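Local coordinates for protein putative phosphohydrolase (Shewanella amazonensis, PDB 3M1T) that is of unknown function but, as a putative phosphohydrolase of the HDOD family, may take part in signal transduction, at residues 101-104 with 105-109; 131-134 with 135-139; 164-167 with 168-172; 182-185 with 186-189; 234-237 with 238-241. All blocks are in the same frame, centred on the assembly; numbering follows the deposited sequence. Where two conformers were deposited one is given.

Interaction 1: residues 101-104 with 105-109; sequences FDLA and DFWGN
The backbone oxygen of L103 receives the hydrogen bond from W107 N at 2.8 Å, almost straight at 170°, and the indole crowds the same oxygen, W107 CD1 coming to 3.2 Å from L103 O. Just upstream, D102 serves the start of helix 103-124 twice. It is the N-cap residue: its OD2 takes the amide of D105 at 2.9 Å, through the lone pair that points away from the other carboxylate oxygen, and its carbonyl oxygen accepts from F106 N. With CG anti to the backbone N (chi1 -178°), the carboxylate folds over the first turn and meets that amide. G108 N closes the next turn on A104 O; a beta carbon at G108 would clash with that oxygen.

F101 and F106 bracket the N-cap as a hydrophobic staple, F101 CD2 lying 4.2 Å from F106 CD1 where the two rings slant past one another. L103 runs alongside W107, both pointing the same way, with L103 CB 4.1 Å from W107 CD1. F106 in turn sets CD2 over the middle of one indole face, 3.7 Å above its plane. Beyond these, F101 and F106 reach L143 of helix 140-148, while W107 packs on V91 and V92 of helix 79-94.

The start of a helix probably favours a charged carboxylate at D102, which satisfies an amide that has no helical carbonyl before it. The D105 carboxylate probably works against this, though less certainly, since D105 has two conformers; in the one given, D105 OD1 lies 3.7 Å from D102 OD2.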
loop_
_atom_site.group_PDB
_atom_site.type_symbol
_atom_site.label_atom_id
_atom_site.label_comp_id
_atom_site.label_asym_id
_atom_site.label_seq_id
_atom_site.Cartn_x
_atom_site.Cartn_y
_atom_site.Cartn_z
ATOM N N PHE A 101 -0.230 15.574 7.821
ATOM C CA PHE A 101 -0.758 14.217 7.851
ATOM C C PHE A 101 -0.799 13.699 9.247
ATOM O O PHE A 101 0.157 13.850 9.983
ATOM C CB PHE A 101 0.111 13.262 7.014
ATOM C CG PHE A 101 -0.058 13.463 5.550
ATOM C CD1 PHE A 101 0.693 14.420 4.892
ATOM C CD2 PHE A 101 -0.986 12.725 4.833
ATOM C CE1 PHE A 101 0.525 14.642 3.524
ATOM C CE2 PHE A 101 -1.153 12.931 3.462
ATOM C CZ PHE A 101 -0.405 13.902 2.820
ATOM N N ASP A 102 -1.903 13.057 9.589
ATOM C CA ASP A 102 -1.933 12.227 10.770
ATOM C C ASP A 102 -1.579 10.854 10.292
ATOM O O ASP A 102 -2.301 10.269 9.486
ATOM C CB ASP A 102 -3.302 12.136 11.421
ATOM C CG ASP A 102 -3.253 11.288 12.684
ATOM O OD1 ASP A 102 -2.783 11.809 13.721
ATOM O OD2 ASP A 102 -3.626 10.099 12.644
ATOM N N LEU A 103 -0.505 10.318 10.803
ATOM C CA LEU A 103 -0.054 9.025 10.336
ATOM C C LEU A 103 -1.004 7.851 10.713
ATOM O O LEU A 103 -1.165 6.947 9.901
ATOM C CB LEU A 103 1.424 8.801 10.722
ATOM C CG LEU A 103 2.448 9.647 9.900
ATOM C CD1 LEU A 103 3.891 9.411 10.283
ATOM C CD2 LEU A 103 2.292 9.420 8.404
ATOM N N ALA A 104 -1.669 7.864 11.891
ATOM C CA ALA A 104 -2.702 6.851 12.156
ATOM C C ALA A 104 -3.793 6.856 11.084
ATOM O O ALA A 104 -4.249 5.793 10.669
ATOM C CB ALA A 104 -3.350 7.042 13.564
ATOM N N ASP A 105 -4.227 8.037 10.651
ATOM C CA ASP A 105 -5.260 8.142 9.615
ATOM C C ASP A 105 -4.696 7.707 8.244
ATOM O O ASP A 105 -5.367 6.993 7.492
ATOM C CB ASP A 105 -5.822 9.574 9.499
ATOM C CG ASP A 105 -6.701 9.992 10.694
ATOM O OD1 ASP A 105 -7.013 9.178 11.583
ATOM O OD2 ASP A 105 -7.081 11.175 10.726
ATOM N N PHE A 106 -3.490 8.173 7.929
ATOM C CA PHE A 106 -2.815 7.829 6.654
ATOM C C PHE A 106 -2.696 6.336 6.559
ATOM O O PHE A 106 -3.103 5.717 5.569
ATOM C CB PHE A 106 -1.420 8.447 6.544
ATOM C CG PHE A 106 -0.671 8.000 5.308
ATOM C CD1 PHE A 106 -0.858 8.624 4.079
ATOM C CD2 PHE A 106 0.167 6.908 5.381
ATOM C CE1 PHE A 106 -0.171 8.174 2.948
ATOM C CE2 PHE A 106 0.815 6.425 4.253
ATOM C CZ PHE A 106 0.651 7.068 3.043
ATOM N N TRP A 107 -2.082 5.739 7.580
ATOM C CA TRP A 107 -1.886 4.286 7.534
ATOM C C TRP A 107 -3.188 3.522 7.656
ATOM O O TRP A 107 -3.343 2.480 7.054
ATOM C CB TRP A 107 -0.865 3.842 8.596
ATOM C CG TRP A 107 0.512 4.256 8.221
ATOM C CD1 TRP A 107 1.291 5.139 8.896
ATOM C CD2 TRP A 107 1.296 3.821 7.089
ATOM N NE1 TRP A 107 2.508 5.299 8.274
ATOM C CE2 TRP A 107 2.522 4.526 7.138
ATOM C CE3 TRP A 107 1.069 2.952 6.024
ATOM C CZ2 TRP A 107 3.504 4.352 6.211
ATOM C CZ3 TRP A 107 2.032 2.801 5.092
ATOM C CH2 TRP A 107 3.241 3.488 5.167
ATOM N N GLY A 108 -4.138 4.038 8.418
ATOM C CA GLY A 108 -5.450 3.404 8.464
ATOM C C GLY A 108 -6.057 3.269 7.068
ATOM O O GLY A 108 -6.605 2.211 6.709
ATOM N N ASN A 109 -6.026 4.356 6.320
ATOM C CA ASN A 109 -6.584 4.310 4.966
ATOM C C ASN A 109 -5.827 3.329 4.084
ATOM O O ASN A 109 -6.395 2.525 3.323
ATOM C CB ASN A 109 -6.578 5.672 4.321
ATOM C CG ASN A 109 -6.934 5.588 2.861
ATOM O OD1 ASN A 109 -8.140 5.415 2.515
ATOM N ND2 ASN A 109 -5.912 5.607 1.975
#

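Interaction 2: residues 131-134 with 135-139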
loop_
_atom_site.group_PDB
_atom_site.type_symbol
_atom_site.label_atom_id
_atom_site.label_comp_id
_atom_site.label_asym_id
_atom_site.label_seq_id
_atom_site.Cartn_x
_atom_site.Cartn_y
_atom_site.Cartn_z
ATOM N N ALA A 131 -0.939 -8.599 -3.105
ATOM C CA ALA A 131 -1.860 -7.481 -3.234
ATOM C C ALA A 131 -1.908 -6.651 -1.969
ATOM O O ALA A 131 -1.958 -5.429 -2.020
ATOM C CB ALA A 131 -3.281 -8.006 -3.595
ATOM N N PHE A 132 -1.864 -7.317 -0.825
ATOM C CA PHE A 132 -1.824 -6.584 0.451
ATOM C C PHE A 132 -0.579 -5.658 0.473
ATOM O O PHE A 132 -0.660 -4.459 0.811
ATOM C CB PHE A 132 -1.806 -7.554 1.644
ATOM C CG PHE A 132 -1.884 -6.853 2.969
ATOM C CD1 PHE A 132 -0.757 -6.346 3.580
ATOM C CD2 PHE A 132 -3.112 -6.701 3.596
ATOM C CE1 PHE A 132 -0.867 -5.658 4.816
ATOM C CE2 PHE A 132 -3.230 -6.052 4.846
ATOM C CZ PHE A 132 -2.110 -5.521 5.427
ATOM N N THR A 133 0.568 -6.207 0.072
ATOM C CA THR A 133 1.778 -5.417 0.093
ATOM C C THR A 133 1.735 -4.244 -0.853
ATOM O O THR A 133 2.209 -3.159 -0.551
ATOM C CB THR A 133 3.032 -6.330 -0.146
ATOM O OG1 THR A 133 3.107 -7.268 0.923
ATOM C CG2 THR A 133 4.335 -5.523 -0.180
ATOM N N CYS A 134 1.165 -4.453 -2.028
ATOM C CA CYS A 134 0.972 -3.388 -2.970
ATOM C C CYS A 134 0.136 -2.259 -2.330
ATOM O O CYS A 134 0.486 -1.107 -2.465
ATOM C CB CYS A 134 0.319 -3.948 -4.229
ATOM S SG CYS A 134 0.476 -2.852 -5.669
ATOM N N GLY A 135 -0.942 -2.622 -1.627
ATOM C CA GLY A 135 -1.691 -1.663 -0.871
ATOM C C GLY A 135 -0.871 -0.901 0.166
ATOM O O GLY A 135 -0.964 0.342 0.235
ATOM N N ILE A 136 -0.023 -1.610 0.903
ATOM C CA ILE A 136 0.842 -0.959 1.906
ATOM C C ILE A 136 1.693 0.107 1.277
ATOM O O ILE A 136 1.869 1.155 1.849
ATOM C CB ILE A 136 1.735 -1.973 2.626
ATOM C CG1 ILE A 136 0.868 -2.884 3.460
ATOM C CG2 ILE A 136 2.871 -1.266 3.440
ATOM C CD1 ILE A 136 -0.062 -2.160 4.495
ATOM N N LEU A 137 2.174 -0.148 0.067
ATOM C CA LEU A 137 3.142 0.740 -0.606
ATOM C C LEU A 137 2.483 1.840 -1.441
ATOM O O LEU A 137 3.155 2.775 -1.874
ATOM C CB LEU A 137 4.026 -0.077 -1.541
ATOM C CG LEU A 137 4.929 -1.084 -0.875
ATOM C CD1 LEU A 137 5.620 -2.031 -1.924
ATOM C CD2 LEU A 137 5.956 -0.377 0.041
ATOM N N HIS A 138 1.175 1.713 -1.701
ATOM C CA HIS A 138 0.640 2.459 -2.839
ATOM C C HIS A 138 0.631 3.967 -2.720
ATOM O O HIS A 138 0.672 4.675 -3.752
ATOM C CB HIS A 138 -0.800 1.989 -3.187
ATOM C CG HIS A 138 -1.860 2.663 -2.409
ATOM N ND1 HIS A 138 -2.170 2.303 -1.117
ATOM C CD2 HIS A 138 -2.748 3.650 -2.748
ATOM C CE1 HIS A 138 -3.191 3.029 -0.700
ATOM N NE2 HIS A 138 -3.529 3.873 -1.660
ATOM N N SER A 139 0.531 4.480 -1.498
ATOM C CA SER A 139 0.319 5.914 -1.303
ATOM C C SER A 139 1.539 6.629 -0.754
ATOM O O SER A 139 1.511 7.814 -0.418
ATOM C CB SER A 139 -0.894 6.151 -0.372
ATOM O OG SER A 139 -1.386 7.471 -0.587
#
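The phenyl ring of F132 meets I136 one helical turn on at a slant: ring atom CE1 lies 3.5 Å from I136 CG1 and 3.6 Å from I136 CD1. F132 CG stands anti to the backbone N (chi1 -175°), which carries the ring to I136. The other flat group, the imidazole of H138, has the CB of S139 over the centre of one face and the carbonyl oxygen of G135 at its edge, in the ring plane. That oxygen is gripped twice by H138, by ND1 at 2.7 Å in a nearly straight bond (175°) and by the backbone N at 3.2 Å. The side-chain bond arrives on a lone pair of the G135 carbonyl and fixes the rotation of the imidazole.

Along the rest of the turn, T133 and L137 lie side by side, T133 CG2 4.1 Å from L137 CD1, while T133 OG1 turns back to E129 O. L137 N bonds to T133 O and, weakly, to C134 O. F132 also packs on A114 and T84 of neighbouring helices; cutting it back to alanine is likely to strip part of the cover from I136 CG1 and CD1 and open a gap between helices 128-137, 103-124 and 79-94.

The pair H138-S139 probably stands where catalytic relatives of the HD clan carry histidine-aspartate. The bond to G135 implies that ND1 bears a hydrogen and is already engaged within the protein.

Interaction 3: residues 164-167 with 168-172; sequences ADRN and LMEKE
D165 caps the amino end of helix 166-174 through L168, a local contact at the protein surface, with R166 and E170 turned to helix 150-161. The carboxylate oxygen OD1 of D165 takes the amide of L168 at 2.9 Å and 164°, met on its anti side and 28° out of the carboxylate plane. CG of D165 stands anti to the backbone N (chi1 179°), which swings the group over the turn; its OD1 also comes within 3.6 Å of L168 CG. D165 O receives M169 N, the first turn of ordinary helix bonding.

An N-cap aspartate is flanked here by a hydrophobic staple: A164, just before the cap, sets CB 3.7 Å from CG of M169, which is selenomethionine in this model, and 4.1 Å from its SE. On another side of the helix the chains of R166 and E170 pass at a slant. E170 OE2 rests against R166 CG at 3.5 Å, but the charged ends part, R166 NH1 lying 5.0 Å from E170 OE2 and bonding instead to S157 OG. E170 OE1 takes ND2 of N178, which also gives a weak bond to N167 OD1. Were E170 shortened to an alanine, N178 would probably lose its stronger acceptor, and one of the groups lying against R166 CG would go with it. K171, farther along, reaches out to a salt bridge with E180.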
loop_
_atom_site.group_PDB
_atom_site.type_symbol
_atom_site.label_atom_id
_atom_site.label_comp_id
_atom_site.label_asym_id
_atom_site.label_seq_id
_atom_site.Cartn_x
_atom_site.Cartn_y
_atom_site.Cartn_z
ATOM N N ALA A 164 -8.661 21.354 -9.726
ATOM C CA ALA A 164 -7.666 20.788 -10.607
ATOM C C ALA A 164 -7.427 19.322 -10.214
ATOM O O ALA A 164 -7.688 18.941 -9.081
ATOM C CB ALA A 164 -6.306 21.540 -10.513
ATOM N N ASP A 165 -6.932 18.540 -11.166
ATOM C CA ASP A 165 -6.562 17.146 -10.915
ATOM C C ASP A 165 -5.201 17.093 -10.294
ATOM O O ASP A 165 -4.229 17.583 -10.867
ATOM C CB ASP A 165 -6.545 16.427 -12.251
ATOM C CG ASP A 165 -6.139 14.928 -12.129
ATOM O OD1 ASP A 165 -5.014 14.620 -11.799
ATOM O OD2 ASP A 165 -7.027 14.091 -12.321
ATOM N N ARG A 166 -5.087 16.489 -9.116
ATOM C CA ARG A 166 -3.811 16.424 -8.398
ATOM C C ARG A 166 -2.673 15.799 -9.219
ATOM O O ARG A 166 -1.553 16.322 -9.271
ATOM C CB ARG A 166 -3.974 15.704 -7.042
ATOM C CG ARG A 166 -2.743 15.696 -6.221
ATOM C CD ARG A 166 -3.019 15.154 -4.808
ATOM N NE ARG A 166 -3.999 15.882 -4.043
ATOM C CZ ARG A 166 -3.715 16.969 -3.339
ATOM N NH1 ARG A 166 -2.483 17.476 -3.394
ATOM N NH2 ARG A 166 -4.644 17.561 -2.644
ATOM N N ASN A 167 -2.948 14.651 -9.841
ATOM C CA ASN A 167 -1.903 13.925 -10.597
ATOM C C ASN A 167 -1.417 14.705 -11.797
ATOM O O ASN A 167 -0.225 14.800 -12.021
ATOM C CB ASN A 167 -2.412 12.535 -11.029
ATOM C CG ASN A 167 -2.963 11.730 -9.854
ATOM O OD1 ASN A 167 -2.367 11.699 -8.797
ATOM N ND2 ASN A 167 -4.134 11.127 -10.032
ATOM N N LEU A 168 -2.342 15.369 -12.493
ATOM C CA LEU A 168 -1.960 16.218 -13.603
ATOM C C LEU A 168 -1.171 17.431 -13.138
ATOM O O LEU A 168 -0.197 17.822 -13.779
ATOM C CB LEU A 168 -3.162 16.633 -14.418
ATOM C CG LEU A 168 -3.951 15.501 -15.108
ATOM C CD1 LEU A 168 -5.121 15.945 -15.986
ATOM C CD2 LEU A 168 -2.959 14.699 -15.951
HETATM N N MSE A 169 -1.600 18.049 -12.018
HETATM C CA MSE A 169 -0.807 19.122 -11.435
HETATM C C MSE A 169 0.613 18.740 -11.069
HETATM O O MSE A 169 1.541 19.481 -11.314
HETATM C CB MSE A 169 -1.527 19.673 -10.212
HETATM C CG MSE A 169 -2.716 20.503 -10.530
HETATM SE SE MSE A 169 -2.338 22.249 -11.324
HETATM C CE MSE A 169 -1.258 22.976 -9.855
ATOM N N GLU A 170 0.778 17.557 -10.477
ATOM C CA GLU A 170 2.091 17.058 -10.165
ATOM C C GLU A 170 2.953 16.917 -11.430
ATOM O O GLU A 170 4.101 17.370 -11.447
ATOM C CB GLU A 170 1.962 15.705 -9.445
ATOM C CG GLU A 170 1.472 15.851 -7.986
ATOM C CD GLU A 170 0.942 14.555 -7.363
ATOM O OE1 GLU A 170 0.860 13.504 -8.055
ATOM O OE2 GLU A 170 0.589 14.591 -6.152
ATOM N N LYS A 171 2.406 16.306 -12.479
ATOM C CA LYS A 171 3.149 16.270 -13.734
ATOM C C LYS A 171 3.571 17.597 -14.277
ATOM O O LYS A 171 4.688 17.780 -14.706
ATOM C CB LYS A 171 2.513 15.358 -14.803
ATOM C CG LYS A 171 3.403 14.130 -15.025
ATOM C CD LYS A 171 2.738 13.001 -15.765
ATOM C CE LYS A 171 3.125 11.638 -15.172
ATOM N NZ LYS A 171 3.371 10.587 -16.242
ATOM N N GLU A 172 2.676 18.581 -14.211
ATOM C CA GLU A 172 3.009 19.879 -14.672
ATOM C C GLU A 172 4.133 20.487 -13.922
ATOM O O GLU A 172 5.010 21.049 -14.570
ATOM C CB GLU A 172 1.807 20.862 -14.596
ATOM C CG GLU A 172 0.660 20.555 -15.540
ATOM C CD GLU A 172 -0.297 21.704 -15.777
ATOM O OE1 GLU A 172 0.026 22.812 -15.335
ATOM O OE2 GLU A 172 -1.317 21.475 -16.474
#

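Interaction 4: residues 182-185 with 186-189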
loop_
_atom_site.group_PDB
_atom_site.type_symbol
_atom_site.label_atom_id
_atom_site.label_comp_id
_atom_site.label_asym_id
_atom_site.label_seq_id
_atom_site.Cartn_x
_atom_site.Cartn_y
_atom_site.Cartn_z
ATOM N N GLY A 182 6.181 6.996 -5.971
ATOM C CA GLY A 182 5.928 5.870 -5.078
ATOM C C GLY A 182 6.442 4.561 -5.680
ATOM O O GLY A 182 7.030 3.722 -4.967
ATOM N N ALA A 183 6.261 4.405 -6.970
ATOM C CA ALA A 183 6.786 3.232 -7.649
ATOM C C ALA A 183 8.322 3.218 -7.635
ATOM O O ALA A 183 8.969 2.175 -7.426
ATOM C CB ALA A 183 6.275 3.165 -9.112
ATOM N N LEU A 184 8.888 4.384 -7.899
ATOM C CA LEU A 184 10.360 4.536 -7.867
ATOM C C LEU A 184 10.905 4.196 -6.514
ATOM O O LEU A 184 11.957 3.524 -6.451
ATOM C CB LEU A 184 10.736 5.967 -8.233
ATOM C CG LEU A 184 12.192 6.194 -8.497
ATOM C CD1 LEU A 184 12.592 5.587 -9.847
ATOM C CD2 LEU A 184 12.574 7.695 -8.442
ATOM N N LEU A 185 10.248 4.612 -5.442
ATOM C CA LEU A 185 10.661 4.266 -4.054
ATOM C C LEU A 185 10.614 2.739 -3.902
ATOM O O LEU A 185 11.569 2.135 -3.384
ATOM C CB LEU A 185 9.776 4.940 -2.999
ATOM C CG LEU A 185 10.198 4.680 -1.555
ATOM C CD1 LEU A 185 11.600 5.280 -1.291
ATOM C CD2 LEU A 185 9.161 5.150 -0.579
ATOM N N ALA A 186 9.492 2.140 -4.274
ATOM C CA ALA A 186 9.347 0.677 -4.132
ATOM C C ALA A 186 10.441 -0.023 -4.891
ATOM O O ALA A 186 10.991 -1.016 -4.404
ATOM C CB ALA A 186 7.970 0.227 -4.598
ATOM N N GLN A 187 10.774 0.441 -6.070
ATOM C CA GLN A 187 11.836 -0.132 -6.870
ATOM C C GLN A 187 13.183 0.022 -6.132
ATOM O O GLN A 187 13.979 -0.936 -6.015
ATOM C CB GLN A 187 11.892 0.525 -8.219
ATOM C CG GLN A 187 12.858 -0.130 -9.172
ATOM C CD GLN A 187 12.808 0.541 -10.501
ATOM O OE1 GLN A 187 13.321 1.667 -10.631
ATOM N NE2 GLN A 187 12.077 -0.059 -11.456
ATOM N N SER A 188 13.437 1.220 -5.605
ATOM C CA SER A 188 14.691 1.470 -4.906
ATOM C C SER A 188 14.847 0.603 -3.657
ATOM O O SER A 188 15.975 0.208 -3.278
ATOM C CB SER A 188 14.748 2.940 -4.534
ATOM O OG SER A 188 15.922 3.327 -3.828
ATOM N N TRP A 189 13.739 0.334 -2.988
ATOM C CA TRP A 189 13.688 -0.460 -1.783
ATOM C C TRP A 189 13.591 -1.977 -2.079
ATOM O O TRP A 189 13.436 -2.756 -1.158
ATOM C CB TRP A 189 12.599 -0.018 -0.854
ATOM C CG TRP A 189 12.821 1.276 -0.118
ATOM C CD1 TRP A 189 13.891 2.097 -0.239
ATOM C CD2 TRP A 189 11.951 1.866 0.878
ATOM N NE1 TRP A 189 13.730 3.181 0.627
ATOM C CE2 TRP A 189 12.554 3.055 1.301
ATOM C CE3 TRP A 189 10.695 1.527 1.383
ATOM C CZ2 TRP A 189 11.965 3.888 2.258
ATOM C CZ3 TRP A 189 10.106 2.357 2.323
ATOM C CH2 TRP A 189 10.755 3.511 2.744
HETATM O O HOH W 1 14.355 3.076 -8.196
#
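The final turn of helix 178-188 closes with L185 laid against W189, the first residue to leave helical geometry. L185 CD1 sits over one face of the indole, 3.7 Å from the centroid of the five-membered ring and 23° off its normal, a CH-pi contact. The methyl is offset toward the rim, where it comes 3.5 Å from W189 CE2. The other branch, L185 CD2, covers the six-membered ring more loosely, 4.0 Å from W189 CH2. The two methyls therefore span both rings, an outcome of L185 CG standing anti to the backbone N (chi1 -177°), which carries the fork forward along the helix toward the tryptophan.

The backbone holds the pair at this spacing: W189 N bonds to L185 O at 2.8 Å even though W189 has left the helix. The indole is also held at its N-H, NE1 donating to P15 O near the amino end of the chain, which probably restricts its rotation.

Toward the exposed Q187 and S188, L184 O accepts S188 N and is bridged by a water to the side chain of Q187: the water donates to L184 O and to Q187 OE1, 3.0 Å from each. Q187 reaches that far because its chain runs extended beyond CG.

L185 also touches I140 and L144 of helix 140-148, while A186 packs on I199 of helix 193-200. Buried apolar residues on one side and exposed Q187 and S188 on another are consistent with an amphipathic helix, finished here by a leucine-tryptophan pair one turn apart at its carboxyl end.

Interaction 5: residues 234-237 with 238-241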
loop_
_atom_site.group_PDB
_atom_site.type_symbol
_atom_site.label_atom_id
_atom_site.label_comp_id
_atom_site.label_asym_id
_atom_site.label_seq_id
_atom_site.Cartn_x
_atom_site.Cartn_y
_atom_site.Cartn_z
ATOM N N ASP A 234 -27.564 -0.568 0.881
ATOM C CA ASP A 234 -28.344 -1.461 0.020
ATOM C C ASP A 234 -28.176 -1.235 -1.501
ATOM O O ASP A 234 -28.939 -1.756 -2.299
ATOM C CB ASP A 234 -29.822 -1.396 0.428
ATOM C CG ASP A 234 -30.456 -0.018 0.196
ATOM O OD1 ASP A 234 -29.755 0.957 -0.129
ATOM O OD2 ASP A 234 -31.689 0.092 0.305
ATOM N N GLU A 235 -27.153 -0.481 -1.892
ATOM C CA GLU A 235 -26.900 -0.191 -3.310
ATOM C C GLU A 235 -25.404 -0.387 -3.637
ATOM O O GLU A 235 -24.831 0.243 -4.551
ATOM C CB GLU A 235 -27.323 1.224 -3.627
ATOM C CG GLU A 235 -28.806 1.448 -3.470
ATOM C CD GLU A 235 -29.213 2.856 -3.856
ATOM O OE1 GLU A 235 -28.358 3.644 -4.315
ATOM O OE2 GLU A 235 -30.394 3.181 -3.686
ATOM N N ARG A 236 -24.739 -1.277 -2.918
ATOM C CA ARG A 236 -23.287 -1.415 -3.130
ATOM C C ARG A 236 -22.834 -2.323 -4.284
ATOM O O ARG A 236 -21.799 -2.103 -4.871
ATOM C CB ARG A 236 -22.578 -1.893 -1.862
ATOM C CG ARG A 236 -22.791 -1.000 -0.672
ATOM C CD ARG A 236 -22.182 -1.659 0.568
ATOM N NE ARG A 236 -22.298 -0.806 1.762
ATOM C CZ ARG A 236 -22.503 -1.229 3.009
ATOM N NH1 ARG A 236 -22.649 -2.514 3.308
ATOM N NH2 ARG A 236 -22.568 -0.339 3.994
ATOM N N THR A 237 -23.557 -3.391 -4.564
ATOM C CA THR A 237 -23.059 -4.306 -5.643
ATOM C C THR A 237 -23.095 -3.606 -7.014
ATOM O O THR A 237 -22.212 -3.819 -7.810
ATOM C CB THR A 237 -23.853 -5.613 -5.719
ATOM O OG1 THR A 237 -23.693 -6.286 -4.447
ATOM C CG2 THR A 237 -23.368 -6.520 -6.867
ATOM N N SER A 238 -24.105 -2.778 -7.285
ATOM C CA SER A 238 -24.163 -2.039 -8.541
ATOM C C SER A 238 -23.054 -0.996 -8.588
ATOM O O SER A 238 -22.533 -0.700 -9.661
ATOM C CB SER A 238 -25.497 -1.352 -8.769
ATOM O OG SER A 238 -25.908 -0.507 -7.717
ATOM N N TRP A 239 -22.712 -0.430 -7.426
ATOM C CA TRP A 239 -21.551 0.468 -7.340
ATOM C C TRP A 239 -20.265 -0.278 -7.661
ATOM O O TRP A 239 -19.484 0.168 -8.487
ATOM C CB TRP A 239 -21.539 1.056 -5.924
ATOM C CG TRP A 239 -20.356 1.832 -5.499
ATOM C CD1 TRP A 239 -19.836 2.938 -6.087
ATOM C CD2 TRP A 239 -19.580 1.574 -4.326
ATOM N NE1 TRP A 239 -18.724 3.386 -5.341
ATOM C CE2 TRP A 239 -18.562 2.557 -4.260
ATOM C CE3 TRP A 239 -19.630 0.589 -3.330
ATOM C CZ2 TRP A 239 -17.669 2.618 -3.199
ATOM C CZ3 TRP A 239 -18.722 0.636 -2.280
ATOM C CH2 TRP A 239 -17.739 1.628 -2.237
ATOM N N LEU A 240 -20.080 -1.426 -7.033
ATOM C CA LEU A 240 -18.898 -2.228 -7.263
ATOM C C LEU A 240 -18.793 -2.635 -8.721
ATOM O O LEU A 240 -17.713 -2.648 -9.279
ATOM C CB LEU A 240 -18.891 -3.450 -6.338
ATOM C CG LEU A 240 -18.733 -3.132 -4.842
ATOM C CD1 LEU A 240 -19.021 -4.365 -3.995
ATOM C CD2 LEU A 240 -17.340 -2.563 -4.511
ATOM N N ALA A 241 -19.950 -2.976 -9.325
ATOM C CA ALA A 241 -19.981 -3.345 -10.749
ATOM C C ALA A 241 -19.419 -2.211 -11.629
ATOM O O ALA A 241 -18.665 -2.472 -12.551
ATOM C CB ALA A 241 -21.399 -3.739 -11.233
#
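W239, followed outward from CB, begins against the backbone of the preceding turn: CB lies 3.3 Å from R236 O and 3.7 Å from E235 O. With CG anti to the backbone N (chi1 171°), the indole is carried along the helix flank, and its CE3 is the ring atom that meets this turn. R236 O lies at the edge of the ring, close to its plane, 3.8 Å from CE3, and R236 CB is 4.1 Å from the same atom. The W239 side chain also packs on W228, I231 and I224.

R236 O is also the acceptor for L240 N at 2.8 Å (165°), and the leucine side chain crowds in beside the bond, L240 CG 3.2 Å and CD1 3.7 Å from that oxygen. L240 itself leans on I224 of helix 213-227 and A257 of helix 256-263. Next along, A241 N closes on T237 O, with A241 CB packed near the same carbonyl. Of the side-chain hydroxyls, S238 OG faces E235 O at 3.4 Å, a weak bond at most and not settled.

A single carbonyl oxygen, that of R236, is thus hemmed in by the indole edge and the leucine, and its one strong amide bond is likely to be well screened from water. The helix packs on its neighbours largely through apolar groups, and the R236 side chain too lies against A257 and A261 of helix 256-263.

In the fold
Each of the five contacts is local, closing a single helical turn, and they follow one another in series with none nested or crossed. Interaction 1 starts helix 103-124; interaction 2, in the next helix, has its centre about 2 Å from the centre of the chain and touches interaction 1 where W107 and F106 pack on the carbonyls of I136 and S139. Interaction 3 opens helix 166-174 at the surface, and interaction 4 closes the following helix, its A186 meeting L137. Interaction 2 thus links interactions 1 and 4; interactions 3 and 5 touch none of the others. Interaction 5 begins helix 236-247, which packs on helices 213-227 and 256-263, across the chain's centre from interaction 4.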